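Local coordinates for protein A-adding tRNA nucleotidyltransferase (PDB 4WBY) that adds the terminal adenosine to the 3' end of tRNA that already ends in CC, using ATP and magnesium and releasing diphosphate, at residues A[1-5]-A[133-137]; A[111-116]-A[138-142]; A[193-199]-A[229-235]; A[314-319]-A[342-348]. One frame throughout, in Å; residues are numbered along the deposited sequence.

Overall arrangement
Contacts 1 and 2 belong to the head, where part of the ATP-binding residues lie. They share the chain run 133-142: its first half meets the N-terminal segment 1-5, its second half meets helix 111-116, and the contact centres stand about 15 Å apart. Both come close to ATP-binding residues, Leu137 to Val34 and Leu115 to Arg118, at about 4 Å between side chains. Contact 3 lies among the helices that follow, its nearest atoms about 17 Å from contact 2, with the Val231 side chain about 4 Å from that of ATP-binding Leu168. Contact 4, away from the annotated sites, is on the other side of the chain's centre from contacts 1 and 2, about 57 Å from contact 1 between centres.

Contact 1. Residues A[1-5]-A[133-137]; sequences RKIKV and DYGTL. With SO4 (sulfate ion), chain C.
Lys2 and Thr136 face each other in a single beta bridge, closed by Leu137 N to Arg1 O (2.8 Å) and Ile3 N to Gly135 O (2.9 Å). The extended Lys2 side chain runs along this junction: CB lies near Gly135 O, CG by Thr136 OG1, CD toward Tyr134 O, CE 3.5 Å from Thr136 OG1, and NZ ends on a water that also donates to Tyr134 O. Thr136 OG1 donates to Asp133 O at 2.7 Å, on the same face of that carbonyl as Thr136 N, so two donors grip one oxygen and tie off the type II turn 133-136. A valine here would probably leave Asp133 O with the backbone N-H alone and hold the turn less firmly. Farther along, Val5 CG2 sits 3.5 Å from Tyr134 OH. Arg1 points the other way, its NE and NH2 holding two oxygens of a sulfate, probably from the crystallisation liquor. Val5 and Tyr134 both pack on helix 7-22, where Glu10 bonds the tyrosine hydroxyl, while Gly135 and Thr136 bond by backbone to Ser128 of strand 126-128. The bridge thus pins the N-terminal segment beside edge strand 137-138 of the head-domain sheet.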
# COMPACT_ATOMS: atom_id res chain seq x y z
N ARG A 1 -4.74 -2.40 31.59
CA ARG A 1 -6.00 -2.26 30.87
C ARG A 1 -6.31 -3.54 30.11
O ARG A 1 -5.40 -4.27 29.70
CB ARG A 1 -5.95 -1.08 29.88
CG ARG A 1 -5.56 0.24 30.50
CD ARG A 1 -5.66 1.36 29.48
NE ARG A 1 -5.11 2.61 30.02
CZ ARG A 1 -5.76 3.39 30.87
NH1 ARG A 1 -7.00 3.06 31.24
NH2 ARG A 1 -5.19 4.50 31.33
N LYS A 2 -7.60 -3.82 29.92
CA LYS A 2 -8.02 -4.96 29.12
C LYS A 2 -8.92 -4.54 27.96
O LYS A 2 -9.67 -3.57 28.05
CB LYS A 2 -8.75 -6.00 29.98
CG LYS A 2 -7.85 -6.69 30.99
CD LYS A 2 -8.58 -7.80 31.71
CE LYS A 2 -7.64 -8.60 32.59
NZ LYS A 2 -8.39 -9.57 33.44
N ILE A 3 -8.86 -5.29 26.88
CA ILE A 3 -9.87 -5.14 25.85
C ILE A 3 -10.59 -6.46 25.63
O ILE A 3 -10.09 -7.51 26.01
CB ILE A 3 -9.30 -4.64 24.51
CG1 ILE A 3 -7.84 -5.05 24.35
CG2 ILE A 3 -9.46 -3.14 24.38
CD1 ILE A 3 -7.67 -6.50 24.06
N LYS A 4 -11.76 -6.39 25.02
CA LYS A 4 -12.39 -7.60 24.53
C LYS A 4 -11.77 -7.93 23.18
O LYS A 4 -11.54 -7.06 22.34
CB LYS A 4 -13.91 -7.45 24.41
CG LYS A 4 -14.60 -7.15 25.73
CD LYS A 4 -14.39 -8.26 26.75
CE LYS A 4 -14.99 -7.89 28.09
NZ LYS A 4 -16.42 -7.49 27.97
N VAL A 5 -11.46 -9.20 22.99
CA VAL A 5 -10.94 -9.68 21.72
C VAL A 5 -12.10 -9.66 20.71
O VAL A 5 -13.22 -10.03 21.04
CB VAL A 5 -10.33 -11.09 21.89
CG1 VAL A 5 -9.87 -11.65 20.56
CG2 VAL A 5 -9.19 -11.05 22.90
N ASP A 133 -4.59 -13.75 32.40
CA ASP A 133 -4.75 -12.32 32.15
C ASP A 133 -5.29 -12.06 30.75
O ASP A 133 -4.90 -11.11 30.08
CB ASP A 133 -3.42 -11.58 32.36
CG ASP A 133 -2.39 -11.92 31.30
OD1 ASP A 133 -2.51 -12.98 30.66
OD2 ASP A 133 -1.47 -11.10 31.09
N TYR A 134 -6.21 -12.90 30.32
CA TYR A 134 -6.73 -12.85 28.96
C TYR A 134 -7.30 -11.49 28.60
O TYR A 134 -8.12 -10.93 29.33
CB TYR A 134 -7.81 -13.92 28.80
CG TYR A 134 -8.34 -14.04 27.39
CD1 TYR A 134 -9.47 -13.34 26.99
CD2 TYR A 134 -7.70 -14.85 26.46
CE1 TYR A 134 -9.96 -13.46 25.71
CE2 TYR A 134 -8.19 -14.99 25.18
CZ TYR A 134 -9.32 -14.29 24.80
OH TYR A 134 -9.81 -14.43 23.53
N GLY A 135 -6.85 -10.96 27.46
CA GLY A 135 -7.31 -9.68 26.96
C GLY A 135 -6.54 -8.48 27.47
O GLY A 135 -6.83 -7.35 27.09
N THR A 136 -5.53 -8.69 28.32
CA THR A 136 -4.72 -7.58 28.83
C THR A 136 -3.94 -6.91 27.70
O THR A 136 -3.25 -7.58 26.93
CB THR A 136 -3.74 -8.05 29.92
OG1 THR A 136 -4.49 -8.58 31.02
CG2 THR A 136 -2.88 -6.91 30.40
N LEU A 137 -4.05 -5.59 27.63
CA LEU A 137 -3.26 -4.81 26.68
C LEU A 137 -1.90 -4.56 27.29
O LEU A 137 -1.77 -3.92 28.34
CB LEU A 137 -3.95 -3.49 26.34
CG LEU A 137 -3.21 -2.57 25.36
CD1 LEU A 137 -3.11 -3.19 23.98
CD2 LEU A 137 -3.94 -1.24 25.29
S SO4 C . -1.79 4.47 29.67
O1 SO4 C . -1.30 5.38 28.63
O2 SO4 C . -2.48 5.24 30.70
O3 SO4 C . -0.64 3.78 30.25
O4 SO4 C . -2.71 3.51 29.07
O HOH W 1 -2.24 -3.26 30.95
O HOH W 2 -9.31 -11.32 31.64
O HOH W 3 -10.59 -9.53 28.65

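Contact 2. Residues A[111-116]-A[138-142]; sequences LKEDLI and IDYFG
The backbones of Lys112 and Tyr140 come no nearer than 7.4 Å between CA atoms, and those of Ile116 and Phe141 stand 7.9 Å apart between the same atoms, so side chains bridge the gap between helix 111-116 and the 138-142 segment. Lys112 lies over one face of the Tyr140 ring: its CG makes a CH-pi contact 3.9 Å from the ring centroid and 17° off the normal, while CB sits 3.6 Å from Tyr140 CE2. With CG anti to the backbone N (chi1 -177°) and the rest of the chain extended, its methylenes continue across the ring toward CD1. At the rim of the same ring, Leu115 CD1 comes near the plane beside CD2. A water joins the Tyr140 hydroxyl to Lys112 N.

Phe141 meets the helix with its CZ-CE2 edge. Leu115 CB is in the ring plane, 3.8 Å from CE2, and Lys112 O lies at that edge too; Ile116 CB approaches CZ obliquely at 3.5 Å. Tyr140 CB covers one face of the phenyl ring over its centre. An alanine in place of Phe141 would probably open a gap beside Leu115 and Ile116 and leave Tyr140 CB without the ring beneath it. At the other end Leu111 CD2 and Ile138 CD1 meet tip to tip. These last two side chains also pack on Tyr28 of strand 26-30 and Ala126 of strand 126-128, which seats helix 111-116 against the head-domain sheet beside its edge strand 137-138, just ahead of helix 143-149.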
# COMPACT_ATOMS: atom_id res chain seq x y z
N LEU A 111 8.80 -11.25 25.60
CA LEU A 111 7.90 -10.44 24.79
C LEU A 111 8.38 -8.99 24.70
O LEU A 111 8.38 -8.40 23.62
CB LEU A 111 6.48 -10.48 25.36
CG LEU A 111 5.46 -9.58 24.67
CD1 LEU A 111 5.18 -10.05 23.25
CD2 LEU A 111 4.19 -9.53 25.49
N LYS A 112 8.81 -8.42 25.83
CA LYS A 112 9.22 -7.02 25.84
C LYS A 112 10.40 -6.79 24.90
O LYS A 112 10.46 -5.78 24.19
CB LYS A 112 9.57 -6.56 27.26
CG LYS A 112 9.94 -5.08 27.38
CD LYS A 112 10.04 -4.66 28.85
CE LYS A 112 10.39 -3.18 29.00
NZ LYS A 112 10.63 -2.82 30.43
N GLU A 113 11.33 -7.74 24.87
CA GLU A 113 12.47 -7.66 23.97
C GLU A 113 12.04 -7.78 22.51
O GLU A 113 12.62 -7.14 21.63
CB GLU A 113 13.50 -8.73 24.32
CG GLU A 113 14.23 -8.43 25.62
CD GLU A 113 15.18 -9.53 26.02
OE1 GLU A 113 14.77 -10.70 26.07
OE2 GLU A 113 16.36 -9.21 26.29
N ASP A 114 11.03 -8.60 22.27
CA ASP A 114 10.48 -8.74 20.92
C ASP A 114 9.73 -7.48 20.46
O ASP A 114 9.71 -7.14 19.27
CB ASP A 114 9.55 -9.94 20.85
CG ASP A 114 9.01 -10.18 19.47
OD1 ASP A 114 7.91 -9.67 19.17
OD2 ASP A 114 9.69 -10.88 18.67
N LEU A 115 9.10 -6.79 21.40
CA LEU A 115 8.33 -5.60 21.05
C LEU A 115 9.22 -4.38 20.86
O LEU A 115 8.97 -3.55 19.99
CB LEU A 115 7.28 -5.32 22.12
CG LEU A 115 6.19 -6.39 22.26
CD1 LEU A 115 5.27 -6.03 23.41
CD2 LEU A 115 5.41 -6.48 20.97
N ILE A 116 10.27 -4.26 21.68
CA ILE A 116 11.06 -3.03 21.70
C ILE A 116 11.89 -2.90 20.43
O ILE A 116 12.40 -1.82 20.12
CB ILE A 116 11.98 -2.99 22.95
CG1 ILE A 116 12.40 -1.56 23.28
CG2 ILE A 116 13.18 -3.90 22.77
CD1 ILE A 116 13.19 -1.45 24.58
N ILE A 138 -0.88 -5.10 26.64
CA ILE A 138 0.50 -4.96 27.09
C ILE A 138 1.12 -3.82 26.30
O ILE A 138 1.30 -3.91 25.09
CB ILE A 138 1.29 -6.27 26.89
CG1 ILE A 138 0.63 -7.39 27.71
CG2 ILE A 138 2.74 -6.09 27.28
CD1 ILE A 138 1.07 -8.76 27.32
N ASP A 139 1.42 -2.74 27.00
CA ASP A 139 1.85 -1.50 26.38
C ASP A 139 3.01 -0.94 27.19
O ASP A 139 2.80 -0.20 28.16
CB ASP A 139 0.68 -0.52 26.30
CG ASP A 139 1.06 0.80 25.68
OD1 ASP A 139 2.14 0.90 25.06
OD2 ASP A 139 0.25 1.73 25.83
N TYR A 140 4.22 -1.34 26.82
CA TYR A 140 5.42 -0.94 27.54
C TYR A 140 5.94 0.44 27.17
O TYR A 140 6.70 1.03 27.94
CB TYR A 140 6.56 -1.93 27.28
CG TYR A 140 6.34 -3.33 27.80
CD1 TYR A 140 6.22 -3.59 29.16
CD2 TYR A 140 6.29 -4.41 26.92
CE1 TYR A 140 6.03 -4.87 29.63
CE2 TYR A 140 6.10 -5.70 27.39
CZ TYR A 140 5.97 -5.92 28.74
OH TYR A 140 5.78 -7.20 29.21
N PHE A 141 5.54 0.94 26.00
CA PHE A 141 6.26 2.06 25.39
C PHE A 141 5.40 3.26 25.05
O PHE A 141 5.82 4.14 24.31
CB PHE A 141 6.98 1.57 24.14
CG PHE A 141 7.73 0.28 24.35
CD1 PHE A 141 8.81 0.24 25.21
CD2 PHE A 141 7.34 -0.88 23.71
CE1 PHE A 141 9.50 -0.95 25.42
CE2 PHE A 141 8.02 -2.07 23.91
CZ PHE A 141 9.10 -2.10 24.77
N GLY A 142 4.21 3.32 25.63
CA GLY A 142 3.34 4.47 25.46
C GLY A 142 2.56 4.47 24.16
O GLY A 142 2.23 5.53 23.63
O HOH W 4 7.96 -9.22 28.66

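Contact 3. Residues A[193-199]-A[229-235]; sequences VNLGLLK and YRVLEEI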
# COMPACT_ATOMS: atom_id res chain seq x y z
N VAL A 193 18.14 11.53 7.18
CA VAL A 193 18.14 11.89 5.77
C VAL A 193 19.38 12.75 5.48
O VAL A 193 20.12 12.49 4.51
CB VAL A 193 16.85 12.64 5.37
CG1 VAL A 193 16.97 13.18 3.94
CG2 VAL A 193 15.64 11.72 5.49
N ASN A 194 19.64 13.74 6.33
CA ASN A 194 20.74 14.66 6.05
C ASN A 194 22.10 13.98 6.08
O ASN A 194 23.00 14.35 5.32
CB ASN A 194 20.73 15.82 7.06
CG ASN A 194 21.47 17.04 6.54
OD1 ASN A 194 22.61 17.30 6.91
ND2 ASN A 194 20.81 17.79 5.66
N LEU A 195 22.24 12.99 6.96
CA LEU A 195 23.49 12.25 7.12
C LEU A 195 23.78 11.31 5.95
O LEU A 195 24.87 10.75 5.87
CB LEU A 195 23.46 11.43 8.42
CG LEU A 195 23.69 12.20 9.73
CD1 LEU A 195 23.27 11.33 10.91
CD2 LEU A 195 25.16 12.62 9.86
N GLY A 196 22.80 11.13 5.07
CA GLY A 196 22.96 10.25 3.92
C GLY A 196 22.53 8.82 4.19
O GLY A 196 22.78 7.95 3.37
N LEU A 197 21.88 8.57 5.31
CA LEU A 197 21.61 7.19 5.70
C LEU A 197 20.56 6.53 4.83
O LEU A 197 20.54 5.32 4.66
CB LEU A 197 21.20 7.13 7.18
CG LEU A 197 22.22 7.77 8.13
CD1 LEU A 197 21.80 7.55 9.57
CD2 LEU A 197 23.62 7.23 7.87
N LEU A 198 19.67 7.33 4.26
CA LEU A 198 18.63 6.79 3.43
C LEU A 198 19.22 6.39 2.10
O LEU A 198 18.93 5.31 1.56
CB LEU A 198 17.52 7.83 3.26
CG LEU A 198 16.23 7.44 2.55
CD1 LEU A 198 15.57 6.27 3.26
CD2 LEU A 198 15.31 8.65 2.46
N LYS A 199 20.09 7.25 1.57
CA LYS A 199 20.69 7.01 0.27
C LYS A 199 21.49 5.70 0.26
O LYS A 199 21.58 5.03 -0.76
CB LYS A 199 21.59 8.19 -0.12
CG LYS A 199 22.28 8.04 -1.46
CD LYS A 199 23.02 9.31 -1.83
CE LYS A 199 22.06 10.46 -2.06
NZ LYS A 199 21.13 10.17 -3.19
N TYR A 229 10.03 15.90 3.73
CA TYR A 229 11.25 15.38 4.33
C TYR A 229 12.31 14.99 3.30
O TYR A 229 13.35 14.40 3.65
CB TYR A 229 10.92 14.21 5.26
CG TYR A 229 10.10 14.70 6.44
CD1 TYR A 229 10.66 15.55 7.38
CD2 TYR A 229 8.76 14.35 6.58
CE1 TYR A 229 9.90 16.03 8.46
CE2 TYR A 229 8.00 14.82 7.64
CZ TYR A 229 8.57 15.66 8.58
OH TYR A 229 7.81 16.12 9.63
N ARG A 230 12.05 15.33 2.04
CA ARG A 230 13.04 15.23 0.96
C ARG A 230 13.57 13.82 0.75
O ARG A 230 14.76 13.61 0.48
CB ARG A 230 14.22 16.17 1.23
CG ARG A 230 13.80 17.61 1.48
CD ARG A 230 15.01 18.47 1.82
NE ARG A 230 14.63 19.82 2.23
CZ ARG A 230 14.51 20.85 1.40
NH1 ARG A 230 14.73 20.68 0.10
NH2 ARG A 230 14.17 22.04 1.86
N VAL A 231 12.68 12.83 0.83
CA VAL A 231 13.16 11.46 0.78
C VAL A 231 13.36 10.92 -0.64
O VAL A 231 14.30 10.17 -0.87
CB VAL A 231 12.24 10.50 1.57
CG1 VAL A 231 12.08 10.97 3.02
CG2 VAL A 231 10.91 10.38 0.91
N LEU A 232 12.52 11.30 -1.60
CA LEU A 232 12.61 10.71 -2.94
C LEU A 232 13.89 11.12 -3.66
O LEU A 232 14.43 10.37 -4.47
CB LEU A 232 11.40 11.08 -3.80
CG LEU A 232 10.08 10.42 -3.40
CD1 LEU A 232 8.93 10.98 -4.22
CD2 LEU A 232 10.17 8.90 -3.55
N GLU A 233 14.39 12.31 -3.32
CA GLU A 233 15.64 12.81 -3.87
C GLU A 233 16.83 11.92 -3.49
O GLU A 233 17.86 11.93 -4.17
CB GLU A 233 15.89 14.25 -3.40
CG GLU A 233 14.85 15.26 -3.92
CD GLU A 233 13.64 15.45 -3.01
OE1 GLU A 233 13.27 14.51 -2.25
OE2 GLU A 233 13.04 16.55 -3.07
N GLU A 234 16.68 11.16 -2.41
CA GLU A 234 17.72 10.26 -1.93
C GLU A 234 17.65 8.89 -2.58
O GLU A 234 18.57 8.08 -2.42
CB GLU A 234 17.61 10.07 -0.41
CG GLU A 234 17.72 11.35 0.38
CD GLU A 234 19.06 12.00 0.19
OE1 GLU A 234 20.07 11.40 0.62
OE2 GLU A 234 19.10 13.10 -0.42
N ILE A 235 16.55 8.62 -3.28
CA ILE A 235 16.27 7.28 -3.76
C ILE A 235 16.22 7.19 -5.29
O ILE A 235 16.81 6.30 -5.89
CB ILE A 235 14.94 6.76 -3.19
CG1 ILE A 235 14.99 6.78 -1.66
CG2 ILE A 235 14.64 5.35 -3.69
CD1 ILE A 235 13.67 6.44 -1.00
O HOH W 5 19.82 10.12 3.02
O HOH W 6 18.32 5.41 -1.35
O HOH W 7 19.79 6.02 -3.51
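Glu234 and Lys199 meet where two helix ends come together, each finished by a Schellman motif: Gly196 closes helix 183-194 and Arg230 closes helix 219-228. The Lys199 and Glu234 side chains cross at about a right angle. Bent at chi2 (-62°), the glutamate brings OE1 back over the lysine, 3.5 Å from Lys199 CE, while the lysine folds at chi3 and chi4 and sets NZ near the Glu234 backbone. There NZ makes a weak bond to Glu234 O; it stays 4.1 Å from Glu234 OE1, too far for a salt bridge, though the opposite charges would probably still attract.

Beside this polar pair, Leu198 crosses Val231 and Glu234 obliquely. Its CD2 touches Val231 CB at 3.7 Å and Glu234 CB at 3.9 Å. Val193 also slants across the glutamate, with CG1 beside Glu234 CG and Tyr229 O. Val231 and Ile235 pack on Leu168 of helix 165-177, and Leu198 on Ile167, so the apolar side of the junction backs onto a helix that supplies ATP-binding residues. One water links the ends, donating to Val193 O at 2.8 Å and to Glu234 OE1 at 2.7 Å while accepting from Lys199 N.

Contact 4. Residues A[314-319]-A[342-348]; sequences LKEELK and LMLEEEL. With SO4 (sulfate ion), chain B.
Helix 311-320 packs against the turn that joins helix 336-342 to helix 349-359, in the all-helical C-terminal half of this chain. Leu348 fits between successive turns of the first helix: its CD1 lies 3.9 Å from Lys315 CG and its CD2 3.7 Å from Lys319 CG, with Leu318 CB close to the same CD2. Leu342 packs beside it, CD1 against Leu314 CD2 at 4.0 Å with the two side chains nearly perpendicular, and CD2 against Lys315 CG.

The lysines carry the contact outward from these leucines. Lys319 is straight as far as CE and then turns at chi4 (58°), which brings NZ to Glu347 OE2 at 2.9 Å; this salt bridge uses the anti lone pair of the carboxylate oxygen, the one away from OE1. Lys315 crosses Glu345 at about a right angle, its CD 3.7 Å from Glu345 CD. Its amine goes on to a sulfate, probably from the crystallisation liquor, bonding O2 at 3.0 Å, and remains 4.1 Å from Glu345 OE2, so any attraction to that carboxylate acts without direct pairing.

Leu318 and Leu342 both reach Ile352 of helix 349-359 and Leu331 of helix 324-331, so the same leucines also join these helices. With a single Lys319-Glu347 salt bridge at its rim, this is one of the helix-to-loop joins of the all-helical C-terminal part of the chain.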
# COMPACT_ATOMS: atom_id res chain seq x y z
N LEU A 314 -0.86 12.10 -29.30
CA LEU A 314 -2.25 11.73 -29.09
C LEU A 314 -3.06 12.91 -28.55
O LEU A 314 -4.19 13.12 -28.97
CB LEU A 314 -2.36 10.54 -28.13
CG LEU A 314 -3.79 10.16 -27.76
CD1 LEU A 314 -4.56 9.65 -28.98
CD2 LEU A 314 -3.79 9.12 -26.65
N LYS A 315 -2.47 13.67 -27.63
CA LYS A 315 -3.14 14.84 -27.08
C LYS A 315 -3.49 15.82 -28.19
O LYS A 315 -4.58 16.37 -28.23
CB LYS A 315 -2.26 15.54 -26.03
CG LYS A 315 -2.16 14.81 -24.71
CD LYS A 315 -1.35 15.61 -23.71
CE LYS A 315 0.12 15.70 -24.11
NZ LYS A 315 0.94 16.38 -23.06
N GLU A 316 -2.55 16.04 -29.11
CA GLU A 316 -2.80 16.92 -30.24
C GLU A 316 -3.89 16.37 -31.17
O GLU A 316 -4.75 17.12 -31.61
CB GLU A 316 -1.50 17.17 -31.01
CG GLU A 316 -1.63 18.18 -32.13
CD GLU A 316 -2.01 19.57 -31.64
OE1 GLU A 316 -1.71 19.91 -30.48
OE2 GLU A 316 -2.63 20.32 -32.43
N GLU A 317 -3.85 15.07 -31.45
CA GLU A 317 -4.85 14.46 -32.33
C GLU A 317 -6.23 14.54 -31.70
O GLU A 317 -7.22 14.78 -32.40
CB GLU A 317 -4.50 13.01 -32.63
CG GLU A 317 -3.41 12.82 -33.67
CD GLU A 317 -3.49 11.47 -34.35
OE1 GLU A 317 -2.61 10.62 -34.08
OE2 GLU A 317 -4.43 11.25 -35.14
N LEU A 318 -6.30 14.34 -30.39
CA LEU A 318 -7.57 14.37 -29.69
C LEU A 318 -8.13 15.79 -29.68
O LEU A 318 -9.34 15.99 -29.82
CB LEU A 318 -7.41 13.84 -28.26
CG LEU A 318 -8.62 13.17 -27.62
CD1 LEU A 318 -9.07 11.97 -28.43
CD2 LEU A 318 -8.29 12.76 -26.20
N LYS A 319 -7.24 16.77 -29.52
CA LYS A 319 -7.63 18.18 -29.61
C LYS A 319 -8.28 18.49 -30.95
O LYS A 319 -9.33 19.12 -31.01
CB LYS A 319 -6.42 19.09 -29.40
CG LYS A 319 -5.95 19.21 -27.96
CD LYS A 319 -4.67 20.05 -27.88
CE LYS A 319 -4.22 20.25 -26.44
NZ LYS A 319 -3.98 18.96 -25.74
N LEU A 342 -5.21 11.43 -19.56
CA LEU A 342 -5.71 12.40 -20.52
C LEU A 342 -6.67 13.39 -19.86
O LEU A 342 -6.76 14.54 -20.28
CB LEU A 342 -6.40 11.70 -21.70
CG LEU A 342 -5.44 11.08 -22.73
CD1 LEU A 342 -6.16 10.06 -23.59
CD2 LEU A 342 -4.79 12.14 -23.61
N MET A 343 -7.36 12.95 -18.81
CA MET A 343 -8.28 13.82 -18.10
C MET A 343 -7.59 14.90 -17.27
O MET A 343 -8.25 15.78 -16.74
CB MET A 343 -9.21 13.00 -17.21
CG MET A 343 -10.22 12.21 -18.02
SD MET A 343 -11.37 11.29 -16.99
CE MET A 343 -12.18 12.62 -16.10
N LEU A 344 -6.26 14.82 -17.17
CA LEU A 344 -5.48 15.89 -16.54
C LEU A 344 -5.33 17.08 -17.47
O LEU A 344 -4.90 18.16 -17.04
CB LEU A 344 -4.11 15.37 -16.12
CG LEU A 344 -4.14 14.20 -15.15
CD1 LEU A 344 -2.73 13.67 -14.88
CD2 LEU A 344 -4.81 14.62 -13.84
N GLU A 345 -5.65 16.89 -18.74
CA GLU A 345 -5.64 17.98 -19.71
C GLU A 345 -7.04 18.57 -19.77
O GLU A 345 -7.97 17.93 -20.26
CB GLU A 345 -5.21 17.49 -21.09
CG GLU A 345 -3.99 16.59 -21.08
CD GLU A 345 -2.73 17.33 -20.68
OE1 GLU A 345 -2.64 18.54 -20.97
OE2 GLU A 345 -1.84 16.71 -20.07
N GLU A 346 -7.20 19.79 -19.27
CA GLU A 346 -8.52 20.39 -19.12
C GLU A 346 -9.30 20.43 -20.44
O GLU A 346 -10.52 20.24 -20.45
CB GLU A 346 -8.41 21.79 -18.53
CG GLU A 346 -9.75 22.46 -18.23
CD GLU A 346 -10.56 21.73 -17.17
OE1 GLU A 346 -9.98 20.89 -16.43
OE2 GLU A 346 -11.78 21.99 -17.07
N GLU A 347 -8.59 20.66 -21.54
CA GLU A 347 -9.23 20.76 -22.85
C GLU A 347 -9.68 19.40 -23.39
O GLU A 347 -10.47 19.33 -24.33
CB GLU A 347 -8.27 21.43 -23.84
CG GLU A 347 -7.01 20.62 -24.16
CD GLU A 347 -5.97 20.64 -23.05
OE1 GLU A 347 -6.20 21.30 -22.01
OE2 GLU A 347 -4.92 19.99 -23.21
N LEU A 348 -9.17 18.33 -22.79
CA LEU A 348 -9.49 16.98 -23.26
C LEU A 348 -10.45 16.26 -22.32
O LEU A 348 -11.03 15.24 -22.68
CB LEU A 348 -8.21 16.16 -23.41
CG LEU A 348 -7.16 16.68 -24.39
CD1 LEU A 348 -5.98 15.73 -24.48
CD2 LEU A 348 -7.78 16.93 -25.77
S SO4 B . 3.81 17.74 -26.00
O1 SO4 B . 4.67 18.64 -25.24
O2 SO4 B . 2.57 17.52 -25.27
O3 SO4 B . 3.50 18.30 -27.31
O4 SO4 B . 4.47 16.46 -26.20